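Local coordinates for protein alpha-galactosidase (Umbelopsis vinacea, PDB 3A5V) that probably hydrolyses terminal alpha-galactosyl groups from oligosaccharides and glycoconjugates, as a tetrameric, N-glycosylated glycoside hydrolase of family 27, at residues 53-58 and 63-68; 78-83 and 88-93; 113-118 and 155-160. All blocks are in the same frame, centred on the assembly; numbering follows the deposited sequence.

Contact 1: 53-58 and 63-68; sequences CWQKNE and KTLLAD. With MAN (alpha-D-mannopyranose), chain B; MAN (alpha-D-mannopyranose), chain C.
Trp54 meets 63-68 with its backbone and its ring. The Trp54 carbonyl O takes the N-H of Asp68 at 2.8 Å, nearly straight (171°) and in the carbonyl plane. With chi1 at 60°, the indole CG lies between backbone N and carbonyl carbon; the ring swings alongside the other segment, bringing Leu65 O and Ala67 CA to its edge and CE3 within 4.0 Å of Ala67 CB. Gln55 lays its CG over the centre of one indole face, 3.6 Å above the plane, and the same Gln55 CG touches Leu65 CD2 at 3.7 Å. Next, Lys56 N donates to Leu66 O (3.0 Å). The two backbone bonds flank Gln55 and Ala67, the non-hydrogen-bonded pair of a single antiparallel bridge. The Lys56 chain runs out extended to a salt bridge with Glu60. Asn57 joins Asp68 through a water that accepts from Asn57 N and donates to Asp68 OD1, while Asp68 OD2 accepts from the backbone N of Lys71. Asn57 ND2 donates to O2 of the chain B mannose at 2.8 Å, and that hydroxyl in turn donates a hydrogen bond to Glu58 OE2. A second water links Glu58 O with Leu66 N. All this is one folded excursion between strand 47-49 and helix 76-85, resting through Thr64 and Leu66 on helix 111-121.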
loop_
_atom_site.group_PDB
_atom_site.type_symbol
_atom_site.label_atom_id
_atom_site.label_comp_id
_atom_site.label_asym_id
_atom_site.label_seq_id
_atom_site.Cartn_x
_atom_site.Cartn_y
_atom_site.Cartn_z
ATOM N N CYS A 53 5.235 -17.746 28.383
ATOM C CA CYS A 53 5.945 -17.711 29.692
ATOM C C CYS A 53 6.010 -19.082 30.395
ATOM O O CYS A 53 6.295 -19.149 31.593
ATOM C CB CYS A 53 5.388 -16.598 30.601
ATOM S SG CYS A 53 6.609 -15.833 31.703
ATOM N N TRP A 54 5.790 -20.164 29.638
ATOM C CA TRP A 54 6.006 -21.534 30.135
ATOM C C TRP A 54 7.468 -21.974 29.976
ATOM O O TRP A 54 7.891 -22.927 30.619
ATOM C CB TRP A 54 5.092 -22.547 29.418
ATOM C CG TRP A 54 5.279 -22.623 27.908
ATOM C CD1 TRP A 54 4.537 -21.954 26.955
ATOM C CD2 TRP A 54 6.243 -23.403 27.181
ATOM N NE1 TRP A 54 4.989 -22.257 25.704
ATOM C CE2 TRP A 54 6.028 -23.148 25.801
ATOM C CE3 TRP A 54 7.266 -24.296 27.558
ATOM C CZ2 TRP A 54 6.800 -23.754 24.792
ATOM C CZ3 TRP A 54 8.042 -24.883 26.564
ATOM C CH2 TRP A 54 7.813 -24.605 25.193
ATOM N N GLN A 55 8.214 -21.263 29.127
ATOM C CA GLN A 55 9.512 -21.707 28.618
ATOM C C GLN A 55 10.632 -21.651 29.656
ATOM O O GLN A 55 10.694 -20.735 30.467
ATOM C CB GLN A 55 9.942 -20.875 27.392
ATOM C CG GLN A 55 9.014 -20.969 26.170
ATOM C CD GLN A 55 7.850 -19.974 26.220
ATOM O OE1 GLN A 55 7.548 -19.408 27.265
ATOM N NE2 GLN A 55 7.211 -19.749 25.075
ATOM N N LYS A 56 11.511 -22.649 29.600
ATOM C CA LYS A 56 12.801 -22.593 30.276
ATOM C C LYS A 56 13.653 -21.502 29.610
ATOM O O LYS A 56 13.420 -21.133 28.440
ATOM C CB LYS A 56 13.485 -23.968 30.170
ATOM C CG LYS A 56 14.649 -24.191 31.136
ATOM C CD LYS A 56 15.049 -25.666 31.155
ATOM C CE LYS A 56 16.398 -25.861 31.852
ATOM N NZ LYS A 56 16.669 -27.312 31.996
ATOM N N ASN A 57 14.624 -20.970 30.351
ATOM C CA ASN A 57 15.417 -19.824 29.880
ATOM C C ASN A 57 16.337 -20.112 28.688
ATOM O O ASN A 57 16.701 -19.193 27.957
ATOM C CB ASN A 57 16.232 -19.215 31.031
ATOM C CG ASN A 57 17.366 -20.126 31.469
ATOM O OD1 ASN A 57 17.143 -21.302 31.765
ATOM N ND2 ASN A 57 18.594 -19.595 31.489
ATOM N N GLU A 58 16.711 -21.377 28.494
ATOM C CA GLU A 58 17.561 -21.768 27.376
ATOM C C GLU A 58 17.187 -23.159 26.888
ATOM O O GLU A 58 16.624 -23.944 27.647
ATOM C CB GLU A 58 19.058 -21.715 27.755
ATOM C CG GLU A 58 19.608 -20.288 28.089
ATOM C CD GLU A 58 19.494 -19.256 26.933
ATOM O OE1 GLU A 58 19.584 -19.643 25.742
ATOM O OE2 GLU A 58 19.322 -18.043 27.224
ATOM N N LYS A 63 18.987 -29.315 21.829
ATOM C CA LYS A 63 18.249 -28.282 21.065
ATOM C C LYS A 63 16.749 -28.210 21.361
ATOM O O LYS A 63 16.076 -27.293 20.885
ATOM C CB LYS A 63 18.454 -28.409 19.547
ATOM C CG LYS A 63 19.856 -28.075 19.046
ATOM C CD LYS A 63 19.863 -28.139 17.521
ATOM C CE LYS A 63 21.269 -28.096 16.971
ATOM N NZ LYS A 63 21.258 -27.931 15.490
ATOM N N THR A 64 16.214 -29.154 22.127
ATOM C CA THR A 64 14.808 -29.042 22.516
ATOM C C THR A 64 14.622 -27.942 23.566
ATOM O O THR A 64 15.575 -27.552 24.273
ATOM C CB THR A 64 14.153 -30.377 22.981
ATOM O OG1 THR A 64 14.655 -30.744 24.262
ATOM C CG2 THR A 64 14.431 -31.490 22.004
ATOM N N LEU A 65 13.408 -27.408 23.629
ATOM C CA LEU A 65 13.099 -26.379 24.601
ATOM C C LEU A 65 12.105 -26.971 25.592
ATOM O O LEU A 65 10.955 -27.280 25.244
ATOM C CB LEU A 65 12.531 -25.115 23.931
ATOM C CG LEU A 65 12.239 -23.936 24.874
ATOM C CD1 LEU A 65 13.514 -23.402 25.553
ATOM C CD2 LEU A 65 11.524 -22.813 24.129
ATOM N N LEU A 66 12.559 -27.136 26.827
ATOM C CA LEU A 66 11.710 -27.680 27.877
ATOM C C LEU A 66 10.998 -26.551 28.630
ATOM O O LEU A 66 11.268 -25.365 28.398
ATOM C CB LEU A 66 12.548 -28.572 28.825
ATOM C CG LEU A 66 13.279 -29.780 28.199
ATOM C CD1 LEU A 66 14.063 -30.541 29.293
ATOM C CD2 LEU A 66 12.322 -30.723 27.469
ATOM N N ALA A 67 10.070 -26.922 29.512
ATOM C CA ALA A 67 9.343 -25.951 30.314
ATOM C C ALA A 67 10.161 -25.500 31.524
ATOM O O ALA A 67 11.071 -26.211 31.961
ATOM C CB ALA A 67 8.011 -26.527 30.765
ATOM N N ASP A 68 9.846 -24.319 32.048
ATOM C CA ASP A 68 10.500 -23.833 33.258
ATOM C C ASP A 68 10.331 -24.849 34.397
ATOM O O ASP A 68 9.200 -25.177 34.768
ATOM C CB ASP A 68 9.961 -22.478 33.704
ATOM C CG ASP A 68 10.675 -21.969 34.954
ATOM O OD1 ASP A 68 11.782 -21.421 34.826
ATOM O OD2 ASP A 68 10.173 -22.172 36.065
HETATM C C1 MAN B . 20.777 -16.130 30.528
HETATM C C2 MAN B . 19.334 -16.080 29.987
HETATM C C3 MAN B . 18.408 -15.247 30.892
HETATM C C4 MAN B . 18.572 -15.631 32.364
HETATM C C5 MAN B . 20.050 -15.691 32.770
HETATM C C6 MAN B . 20.232 -16.149 34.219
HETATM O O2 MAN B . 18.821 -17.386 29.825
HETATM O O3 MAN B . 17.040 -15.398 30.553
HETATM O O4 MAN B . 17.883 -14.682 33.149
HETATM O O5 MAN B . 20.793 -16.534 31.890
HETATM O O6 MAN B . 19.865 -17.507 34.350
HETATM C C1 MAN C . 16.566 -14.318 29.713
HETATM C C2 MAN C . 15.245 -13.765 30.257
HETATM C C3 MAN C . 14.114 -14.789 30.129
HETATM C C4 MAN C . 14.072 -15.468 28.759
HETATM C C5 MAN C . 15.473 -15.833 28.248
HETATM C C6 MAN C . 15.463 -16.343 26.811
HETATM O O2 MAN C . 14.879 -12.578 29.576
HETATM O O3 MAN C . 12.873 -14.160 30.378
HETATM O O4 MAN C . 13.294 -16.636 28.891
HETATM O O5 MAN C . 16.376 -14.732 28.369
HETATM O O6 MAN C . 15.078 -15.318 25.920
HETATM O O HOH W 1 14.085 -21.407 33.193
HETATM O O HOH W 2 15.232 -26.252 27.697
#

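Contact 2: 78-83 and 88-93; sequences PLVDDI and LKAGIY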
loop_
_atom_site.group_PDB
_atom_site.type_symbol
_atom_site.label_atom_id
_atom_site.label_comp_id
_atom_site.label_asym_id
_atom_site.label_seq_id
_atom_site.Cartn_x
_atom_site.Cartn_y
_atom_site.Cartn_z
ATOM N N PRO A 78 3.417 -34.803 32.057
ATOM C CA PRO A 78 2.499 -35.283 33.098
ATOM C C PRO A 78 1.305 -34.357 33.349
ATOM O O PRO A 78 0.239 -34.833 33.730
ATOM C CB PRO A 78 3.394 -35.354 34.346
ATOM C CG PRO A 78 4.785 -35.551 33.796
ATOM C CD PRO A 78 4.771 -34.597 32.604
ATOM N N LEU A 79 1.494 -33.047 33.166
ATOM C CA LEU A 79 0.382 -32.101 33.201
ATOM C C LEU A 79 -0.618 -32.357 32.057
ATOM O O LEU A 79 -1.832 -32.335 32.270
ATOM C CB LEU A 79 0.896 -30.634 33.177
ATOM C CG LEU A 79 -0.169 -29.534 33.084
ATOM C CD1 LEU A 79 -1.206 -29.617 34.241
ATOM C CD2 LEU A 79 0.492 -28.139 33.047
ATOM N N VAL A 80 -0.107 -32.583 30.849
ATOM C CA VAL A 80 -0.978 -32.904 29.703
ATOM C C VAL A 80 -1.761 -34.205 29.973
ATOM O O VAL A 80 -2.950 -34.299 29.660
ATOM C CB VAL A 80 -0.184 -32.993 28.387
ATOM C CG1 VAL A 80 -1.020 -33.597 27.279
ATOM C CG2 VAL A 80 0.347 -31.601 27.989
ATOM N N ASP A 81 -1.101 -35.192 30.581
ATOM C CA ASP A 81 -1.789 -36.440 30.980
ATOM C C ASP A 81 -2.959 -36.178 31.931
ATOM O O ASP A 81 -4.029 -36.782 31.789
ATOM C CB ASP A 81 -0.803 -37.421 31.647
ATOM C CG ASP A 81 0.207 -38.022 30.671
ATOM O OD1 ASP A 81 -0.001 -38.043 29.428
ATOM O OD2 ASP A 81 1.227 -38.508 31.179
ATOM N N ASP A 82 -2.758 -35.284 32.899
ATOM C CA ASP A 82 -3.819 -34.874 33.839
ATOM C C ASP A 82 -4.985 -34.169 33.135
ATOM O O ASP A 82 -6.153 -34.399 33.459
ATOM C CB ASP A 82 -3.257 -33.948 34.928
ATOM C CG ASP A 82 -2.378 -34.683 35.937
ATOM O OD1 ASP A 82 -2.503 -35.915 36.047
ATOM O OD2 ASP A 82 -1.553 -34.027 36.608
ATOM N N ILE A 83 -4.654 -33.299 32.181
ATOM C CA ILE A 83 -5.652 -32.643 31.322
ATOM C C ILE A 83 -6.435 -33.663 30.475
ATOM O O ILE A 83 -7.675 -33.639 30.426
ATOM C CB ILE A 83 -4.964 -31.542 30.433
ATOM C CG1 ILE A 83 -4.452 -30.398 31.326
ATOM C CG2 ILE A 83 -5.930 -31.025 29.352
ATOM C CD1 ILE A 83 -3.464 -29.411 30.622
ATOM N N LEU A 88 -10.179 -33.418 28.493
ATOM C CA LEU A 88 -9.855 -32.141 27.859
ATOM C C LEU A 88 -8.659 -32.304 26.933
ATOM O O LEU A 88 -7.936 -33.304 27.014
ATOM C CB LEU A 88 -9.567 -31.083 28.936
ATOM C CG LEU A 88 -10.771 -30.671 29.806
ATOM C CD1 LEU A 88 -10.319 -29.959 31.076
ATOM C CD2 LEU A 88 -11.789 -29.795 29.022
ATOM N N LYS A 89 -8.440 -31.327 26.052
ATOM C CA LYS A 89 -7.260 -31.332 25.195
ATOM C C LYS A 89 -6.296 -30.211 25.601
ATOM O O LYS A 89 -6.729 -29.216 26.180
ATOM C CB LYS A 89 -7.684 -31.215 23.726
ATOM C CG LYS A 89 -8.277 -32.519 23.153
ATOM C CD LYS A 89 -8.889 -32.280 21.771
ATOM C CE LYS A 89 -9.668 -33.492 21.251
ATOM N NZ LYS A 89 -8.718 -34.612 21.066
ATOM N N ALA A 90 -5.002 -30.367 25.305
ATOM C CA ALA A 90 -3.991 -29.408 25.760
ATOM C C ALA A 90 -3.400 -28.628 24.593
ATOM O O ALA A 90 -3.090 -29.200 23.539
ATOM C CB ALA A 90 -2.873 -30.098 26.557
ATOM N N GLY A 91 -3.252 -27.328 24.798
ATOM C CA GLY A 91 -2.605 -26.453 23.811
ATOM C C GLY A 91 -1.346 -25.817 24.371
ATOM O O GLY A 91 -1.175 -25.714 25.596
ATOM N N ILE A 92 -0.451 -25.417 23.474
ATOM C CA ILE A 92 0.805 -24.745 23.828
ATOM C C ILE A 92 1.004 -23.543 22.890
ATOM O O ILE A 92 0.388 -23.469 21.803
ATOM C CB ILE A 92 2.034 -25.713 23.745
ATOM C CG1 ILE A 92 3.224 -25.185 24.558
ATOM C CG2 ILE A 92 2.482 -25.948 22.277
ATOM C CD1 ILE A 92 3.151 -25.462 26.014
ATOM N N TYR A 93 1.839 -22.605 23.330
ATOM C CA TYR A 93 2.094 -21.368 22.593
ATOM C C TYR A 93 3.570 -21.285 22.206
ATOM O O TYR A 93 4.459 -21.637 22.999
ATOM C CB TYR A 93 1.691 -20.159 23.449
ATOM C CG TYR A 93 2.262 -18.822 22.998
ATOM C CD1 TYR A 93 3.561 -18.440 23.348
ATOM C CD2 TYR A 93 1.491 -17.935 22.221
ATOM C CE1 TYR A 93 4.098 -17.223 22.912
ATOM C CE2 TYR A 93 2.005 -16.715 21.811
ATOM C CZ TYR A 93 3.314 -16.365 22.155
ATOM O OH TYR A 93 3.849 -15.164 21.750
#
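The carbonyl of Ile83, in the flat peptide unit after that residue, receives the N-H of Leu88 at an O to N distance of 3.2 Å. The donor is tilted 29° from the carbonyl plane, and the N-H...O angle is 150°, so this is a somewhat bent bond. Leu88 CB also lies close, 3.5 Å from Ile83 O. No aromatic ring takes part; beyond this peptide the contact is made by aliphatic branches. Ile83 divides its side chain between two neighbours: CG2, the branch anti to the backbone N, presses on Leu88 CB at 3.7 Å and also meets Lys89 O, whereas CD1 lies 4.2 Å from Ala90 CB. The Ile83 and Leu88 side chains cross at about a right angle. One helical turn earlier, Val80 sets both methyls against Ala90, with CG2 3.8 Å and CG1 4.0 Å from Ala90 CB. Ala90 presents a single methyl where helix 76-85 lies over strand 89-95: the short axes approach to 7.8 Å and run at 141°, as expected of the helix in the beta-alpha-beta crossover between strands 47-49 and 89-95. Leu79 and Ile83 also touch Ile28 of helix 25-38, and Leu88 touches Ala32 there, extending the apolar layer. Chemically, then, the helix is held to the strand mainly by burial of methyl groups, with one directional bond, Leu88 N to Ile83 O, joining the helix to the residue just before the strand, while the Lys89 side chain starts away from the helix and is exposed.

Contact 3: 113-118 and 155-160; sequences IDAKTW and NKTGRP. With NAG (2-acetamido-2-deoxy-beta-D-glucopyranose), chain D.
Two successive helices of the outer layer of the (beta/alpha)8 barrel, 111-121 and 140-156, meet here, Ala115 of the first facing Thr157 near the C-terminal end of the second. The touch is small, a methyl set against a backbone carbonyl and a methyl, with no hydrogen bond between the segments. Thr157 CG2 sits 3.5 Å from Ala115 O and 4.0 Å from Ala115 CB, so one methyl covers both the carbonyl and the side chain of the alanine. Thr157 can do this because its chi1 of 70° splits its branches: CG2 is anti to the carbonyl carbon and turned to the neighbouring helix, while OG1 stays with its own backbone. There OG1 accepts the N-H of Arg159 at 3.0 Å and 160°, an ST turn, and it is also hydrogen-bonded to Leu154 O. Gly158, with positive phi (77°), carries the chain out of the helix. Arg159 then stretches across, its guanidinium held by a salt bridge to Asp124 and by Ile123 O, just beyond the end of helix 111-121. Ala153 and Leu154 add to the packing on Ala115. Within helix 111-121 the Trp118 ring carries Asp114 O over one face, near its rim. On the glycan side Asn155 is N-glycosylated: ND2 is bonded covalently to C1 of an N-acetylglucosamine, whose acetamide methyl C8 turns back over the turn to lie 3.5 Å from Gly158 C.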
loop_
_atom_site.group_PDB
_atom_site.type_symbol
_atom_site.label_atom_id
_atom_site.label_comp_id
_atom_site.label_asym_id
_atom_site.label_seq_id
_atom_site.Cartn_x
_atom_site.Cartn_y
_atom_site.Cartn_z
ATOM N N ILE A 113 12.074 -29.745 15.400
ATOM C CA ILE A 113 12.445 -30.079 16.773
ATOM C C ILE A 113 11.331 -29.729 17.778
ATOM O O ILE A 113 10.972 -30.554 18.626
ATOM C CB ILE A 113 13.769 -29.392 17.146
ATOM C CG1 ILE A 113 14.933 -30.099 16.409
ATOM C CG2 ILE A 113 13.997 -29.409 18.659
ATOM C CD1 ILE A 113 16.236 -29.298 16.398
ATOM N N ASP A 114 10.783 -28.521 17.676
ATOM C CA ASP A 114 9.757 -28.098 18.630
ATOM C C ASP A 114 8.448 -28.873 18.451
ATOM O O ASP A 114 7.821 -29.286 19.441
ATOM C CB ASP A 114 9.542 -26.578 18.585
ATOM C CG ASP A 114 10.720 -25.801 19.168
ATOM O OD1 ASP A 114 11.686 -26.430 19.682
ATOM O OD2 ASP A 114 10.679 -24.550 19.123
ATOM N N ALA A 115 8.045 -29.089 17.200
ATOM C CA ALA A 115 6.841 -29.879 16.922
ATOM C C ALA A 115 6.977 -31.300 17.485
ATOM O O ALA A 115 6.025 -31.850 18.049
ATOM C CB ALA A 115 6.579 -29.929 15.440
ATOM N N LYS A 116 8.160 -31.891 17.311
ATOM C CA LYS A 116 8.443 -33.226 17.835
ATOM C C LYS A 116 8.313 -33.250 19.368
ATOM O O LYS A 116 7.694 -34.161 19.928
ATOM C CB LYS A 116 9.833 -33.694 17.383
ATOM C CG LYS A 116 10.200 -35.099 17.824
ATOM C CD LYS A 116 11.420 -35.614 17.049
ATOM C CE LYS A 116 11.843 -37.011 17.535
ATOM N NZ LYS A 116 13.302 -37.256 17.287
ATOM N N THR A 117 8.881 -32.248 20.034
ATOM C CA THR A 117 8.743 -32.117 21.490
ATOM C C THR A 117 7.267 -32.059 21.912
ATOM O O THR A 117 6.837 -32.788 22.800
ATOM C CB THR A 117 9.508 -30.871 22.002
ATOM O OG1 THR A 117 10.888 -31.012 21.660
ATOM C CG2 THR A 117 9.377 -30.676 23.521
ATOM N N TRP A 118 6.485 -31.210 21.250
ATOM C CA TRP A 118 5.088 -31.026 21.637
ATOM C C TRP A 118 4.279 -32.316 21.439
ATOM O O TRP A 118 3.476 -32.689 22.300
ATOM C CB TRP A 118 4.480 -29.834 20.871
ATOM C CG TRP A 118 5.232 -28.539 21.135
ATOM C CD1 TRP A 118 5.873 -28.183 22.292
ATOM C CD2 TRP A 118 5.423 -27.455 20.222
ATOM N NE1 TRP A 118 6.441 -26.944 22.161
ATOM C CE2 TRP A 118 6.183 -26.472 20.897
ATOM C CE3 TRP A 118 5.034 -27.224 18.890
ATOM C CZ2 TRP A 118 6.563 -25.268 20.293
ATOM C CZ3 TRP A 118 5.419 -26.016 18.282
ATOM C CH2 TRP A 118 6.181 -25.065 18.986
ATOM N N ASN A 155 2.615 -31.674 11.058
ATOM C CA ASN A 155 2.124 -32.801 10.292
ATOM C C ASN A 155 3.022 -34.056 10.386
ATOM O O ASN A 155 2.530 -35.181 10.564
ATOM C CB ASN A 155 1.939 -32.391 8.822
ATOM C CG ASN A 155 1.193 -33.439 8.027
ATOM O OD1 ASN A 155 1.817 -34.284 7.384
ATOM N ND2 ASN A 155 -0.146 -33.415 8.109
ATOM N N LYS A 156 4.333 -33.858 10.270
ATOM C CA LYS A 156 5.250 -34.988 10.199
ATOM C C LYS A 156 5.406 -35.773 11.497
ATOM O O LYS A 156 5.880 -36.909 11.471
ATOM C CB LYS A 156 6.604 -34.582 9.619
ATOM C CG LYS A 156 7.493 -33.732 10.505
ATOM C CD LYS A 156 8.822 -33.388 9.761
ATOM C CE LYS A 156 8.591 -32.438 8.574
ATOM N NZ LYS A 156 9.875 -32.060 7.907
ATOM N N THR A 157 4.989 -35.186 12.625
ATOM C CA THR A 157 5.006 -35.911 13.906
ATOM C C THR A 157 4.009 -37.064 13.891
ATOM O O THR A 157 4.089 -37.959 14.723
ATOM C CB THR A 157 4.619 -35.005 15.092
ATOM O OG1 THR A 157 3.225 -34.680 14.996
ATOM C CG2 THR A 157 5.448 -33.722 15.097
ATOM N N GLY A 158 3.049 -37.015 12.975
ATOM C CA GLY A 158 1.965 -37.978 12.959
ATOM C C GLY A 158 0.885 -37.726 14.003
ATOM O O GLY A 158 -0.134 -38.404 13.997
ATOM N N ARG A 159 1.087 -36.756 14.899
ATOM C CA ARG A 159 0.073 -36.451 15.899
ATOM C C ARG A 159 -0.829 -35.304 15.411
ATOM O O ARG A 159 -0.323 -34.218 15.080
ATOM C CB ARG A 159 0.699 -36.089 17.257
ATOM C CG ARG A 159 -0.361 -35.829 18.323
ATOM C CD ARG A 159 0.195 -35.470 19.712
ATOM N NE ARG A 159 -0.917 -35.378 20.662
ATOM C CZ ARG A 159 -1.437 -36.418 21.327
ATOM N NH1 ARG A 159 -0.941 -37.632 21.152
ATOM N NH2 ARG A 159 -2.461 -36.256 22.154
ATOM N N PRO A 160 -2.155 -35.529 15.384
ATOM C CA PRO A 160 -3.069 -34.419 15.047
ATOM C C PRO A 160 -2.956 -33.263 16.055
ATOM O O PRO A 160 -3.182 -33.450 17.261
ATOM C CB PRO A 160 -4.455 -35.061 15.132
ATOM C CG PRO A 160 -4.185 -36.573 14.922
ATOM C CD PRO A 160 -2.887 -36.782 15.655
HETATM C C1 NAG D . -0.827 -34.442 7.350
HETATM C C2 NAG D . -2.012 -34.832 8.248
HETATM C C3 NAG D . -3.032 -35.703 7.504
HETATM C C4 NAG D . -3.395 -35.144 6.122
HETATM C C5 NAG D . -2.118 -34.772 5.361
HETATM C C6 NAG D . -2.372 -34.112 4.007
HETATM C C7 NAG D . -1.406 -34.940 10.642
HETATM C C8 NAG D . -0.937 -35.839 11.754
HETATM N N2 NAG D . -1.571 -35.531 9.452
HETATM O O3 NAG D . -4.210 -35.863 8.278
HETATM O O4 NAG D . -4.087 -36.156 5.416
HETATM O O5 NAG D . -1.323 -33.889 6.138
HETATM O O6 NAG D . -3.302 -33.062 4.190
HETATM O O7 NAG D . -1.621 -33.737 10.860
#

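The three contacts sit on the same side of the chain's centre, 15 to 17 Å apart between centres, and the indole of Trp54 joins them. Contact 1 reaches contact 2 through Trp54 NE1, which probably donates to Tyr93 O at 2.8 Å, and contact 3 through Trp54 CH2, 4.1 Å from Trp118 NE1. Contacts 2 and 3 meet where Ile92 CG2 lies 3.9 Å from Trp118 CD2. Lys63 of contact 1 and Ile113 of contact 3 share a pocket holding a polyether, probably from the crystallisation liquor. Glycan sugars border contacts 1 and 3. Tyr93 meets Trp54 near the C-terminal end of strand 89-95, the side on which such barrels carry the active site.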